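Local coordinates for GTPase-activating protein skywalker (Drosophila melanogaster, PDB 5HJQ) that activates GTP hydrolysis by Rab35 in synaptic vesicle protein turnover and binds phosphoinositide headgroups through its TBC domain, at residues W274-I278 with L302-A306. Numbering follows the deposited sequence.
With I3P (D-myo-inositol-1,4,5-triphosphate), chain B.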
# COMPACT_ATOMS: atom_id res chain seq x y z
N TRP A 274 10.40 3.42 2.73
CA TRP A 274 10.07 1.99 2.76
C TRP A 274 8.80 1.66 1.97
O TRP A 274 8.75 0.63 1.30
CB TRP A 274 9.92 1.51 4.21
CG TRP A 274 8.67 1.98 4.89
CD1 TRP A 274 8.49 3.16 5.55
CD2 TRP A 274 7.43 1.28 4.99
NE1 TRP A 274 7.22 3.24 6.05
CE2 TRP A 274 6.54 2.10 5.72
CE3 TRP A 274 6.97 0.04 4.52
CZ2 TRP A 274 5.23 1.72 5.99
CZ3 TRP A 274 5.67 -0.34 4.80
CH2 TRP A 274 4.81 0.50 5.53
N CYS A 275 7.79 2.52 2.05
CA CYS A 275 6.52 2.25 1.38
C CYS A 275 6.66 2.32 -0.14
O CYS A 275 5.89 1.70 -0.86
CB CYS A 275 5.44 3.22 1.85
SG CYS A 275 5.90 4.97 1.83
N TRP A 276 7.66 3.06 -0.62
CA TRP A 276 7.81 3.26 -2.05
C TRP A 276 8.44 2.06 -2.75
O TRP A 276 8.36 1.94 -3.97
CB TRP A 276 8.63 4.53 -2.33
CG TRP A 276 8.00 5.76 -1.76
CD1 TRP A 276 8.60 6.70 -0.98
CD2 TRP A 276 6.63 6.18 -1.90
NE1 TRP A 276 7.71 7.68 -0.63
CE2 TRP A 276 6.49 7.38 -1.19
CE3 TRP A 276 5.52 5.65 -2.57
CZ2 TRP A 276 5.28 8.06 -1.12
CZ3 TRP A 276 4.33 6.33 -2.50
CH2 TRP A 276 4.21 7.52 -1.78
N TRP A 277 9.08 1.18 -1.98
CA TRP A 277 9.53 -0.09 -2.53
C TRP A 277 8.31 -0.86 -3.01
O TRP A 277 8.32 -1.47 -4.08
CB TRP A 277 10.29 -0.91 -1.49
CG TRP A 277 11.42 -0.19 -0.83
CD1 TRP A 277 12.17 0.82 -1.34
CD2 TRP A 277 11.93 -0.45 0.49
NE1 TRP A 277 13.12 1.22 -0.43
CE2 TRP A 277 12.99 0.46 0.70
CE3 TRP A 277 11.59 -1.35 1.50
CZ2 TRP A 277 13.71 0.48 1.89
CZ3 TRP A 277 12.31 -1.32 2.68
CH2 TRP A 277 13.36 -0.41 2.86
N ILE A 278 7.26 -0.83 -2.19
CA ILE A 278 6.03 -1.54 -2.48
C ILE A 278 5.19 -0.79 -3.51
O ILE A 278 4.92 -1.32 -4.58
CB ILE A 278 5.20 -1.74 -1.19
CG1 ILE A 278 5.96 -2.62 -0.20
CG2 ILE A 278 3.84 -2.36 -1.52
CD1 ILE A 278 5.34 -2.69 1.18
N LEU A 302 1.88 -4.62 4.92
CA LEU A 302 2.91 -3.83 4.26
C LEU A 302 4.25 -3.96 4.97
O LEU A 302 5.30 -3.98 4.33
CB LEU A 302 2.49 -2.36 4.17
CG LEU A 302 1.20 -2.11 3.39
CD1 LEU A 302 0.98 -0.62 3.15
CD2 LEU A 302 1.21 -2.87 2.06
N TYR A 303 4.22 -4.03 6.31
CA TYR A 303 5.43 -4.24 7.10
C TYR A 303 6.09 -5.54 6.67
O TYR A 303 7.30 -5.58 6.43
CB TYR A 303 5.13 -4.30 8.60
CG TYR A 303 4.67 -3.01 9.25
CD1 TYR A 303 4.54 -1.84 8.53
CD2 TYR A 303 4.36 -2.98 10.61
CE1 TYR A 303 4.12 -0.66 9.13
CE2 TYR A 303 3.95 -1.81 11.23
CZ TYR A 303 3.83 -0.66 10.48
OH TYR A 303 3.42 0.50 11.10
N ARG A 304 5.29 -6.60 6.59
CA ARG A 304 5.77 -7.93 6.23
C ARG A 304 6.47 -7.94 4.88
O ARG A 304 7.57 -8.47 4.74
CB ARG A 304 4.62 -8.93 6.21
CG ARG A 304 3.90 -9.12 7.54
CD ARG A 304 2.68 -10.04 7.36
NE ARG A 304 2.12 -10.46 8.64
CZ ARG A 304 2.61 -11.46 9.37
NH1 ARG A 304 3.68 -12.13 8.95
NH2 ARG A 304 2.04 -11.78 10.52
N VAL A 305 5.82 -7.36 3.87
CA VAL A 305 6.34 -7.35 2.51
C VAL A 305 7.65 -6.57 2.44
O VAL A 305 8.54 -6.90 1.65
CB VAL A 305 5.30 -6.75 1.53
CG1 VAL A 305 5.85 -6.72 0.11
CG2 VAL A 305 4.01 -7.54 1.58
N ALA A 306 7.78 -5.55 3.28
CA ALA A 306 9.00 -4.77 3.36
C ALA A 306 10.17 -5.64 3.81
O ALA A 306 11.27 -5.56 3.25
CB ALA A 306 8.81 -3.60 4.32
C1 I3P B . 1.31 -13.77 15.25
C2 I3P B . 0.54 -14.08 16.52
C3 I3P B . -0.43 -12.97 16.92
C4 I3P B . -1.02 -12.12 15.79
C5 I3P B . -0.55 -12.34 14.36
C6 I3P B . 0.32 -13.59 14.14
O1 I3P B . 2.21 -14.82 14.88
O2 I3P B . -0.19 -15.26 16.33
O3 I3P B . -1.50 -13.54 17.65
O4 I3P B . -0.79 -10.74 16.12
O5 I3P B . -1.67 -12.42 13.52
O6 I3P B . 1.03 -13.48 12.91
P1 I3P B . 2.92 -15.76 15.98
O11 I3P B . 1.93 -16.69 16.57
O12 I3P B . 4.00 -16.57 15.29
O13 I3P B . 3.58 -14.90 17.07
P4 I3P B . -2.05 -9.83 16.51
O41 I3P B . -3.29 -10.70 16.57
O42 I3P B . -2.23 -8.75 15.45
O43 I3P B . -1.81 -9.17 17.89
P5 I3P B . -1.54 -12.04 12.00
O51 I3P B . -2.89 -11.85 11.42
O52 I3P B . -0.77 -10.74 11.88
O53 I3P B . -0.82 -13.12 11.24
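Trp274 and Tyr303 meet in an offset edge-to-face pair: the tyrosine turns its CD1-CE1 edge toward the face of the indole's six-membered ring, with the planes at 69° and the centroids 5.7 Å apart. Trp274 CH2 lies 3.8 Å from both Tyr303 CD1 and Tyr303 CE1, near the plane of the tyrosine ring. With CG between the backbone N and the carbonyl carbon (chi1 73°), the indole of Trp274 is directed at the other helix and sets its benzo edge against it. There CZ3 abuts Leu302 CB at 3.8 Å, in the plane of the indole, while CE3 rests near the methyl of Ala306. Cys275 CB lies over one face of the same ring.

One turn on, Ile278 holds CG1 anti to its carbonyl carbon and is extended out to CD1. That methyl lies 3.4 Å from Leu302 O, an oxygen already bonded to Ala306 N within its helix, and also packs 4.1 Å from Val305 CB. Trp277 CZ3 skirts Ala306 more distantly.

Helix 300-317 thus presents two faces, one apolar against helix 274-279 and one carrying Arg304 to the ligand. On the side turned from Trp274 and Trp277, Arg304 extends to the inositol trisphosphate, where NH2 donates to phosphate oxygen O52 at 3.3 Å; NH1 is fixed by the carbonyls of Ala354 and Ile357. In this all-helical TBC domain, the segments cross at 84°, their axes 9.7 Å apart. Helix 233-250 covers Trp274 and Tyr303, helix 284-297 packs on Ile278, Leu302 and Val305, and helix 332-341 borders Trp277.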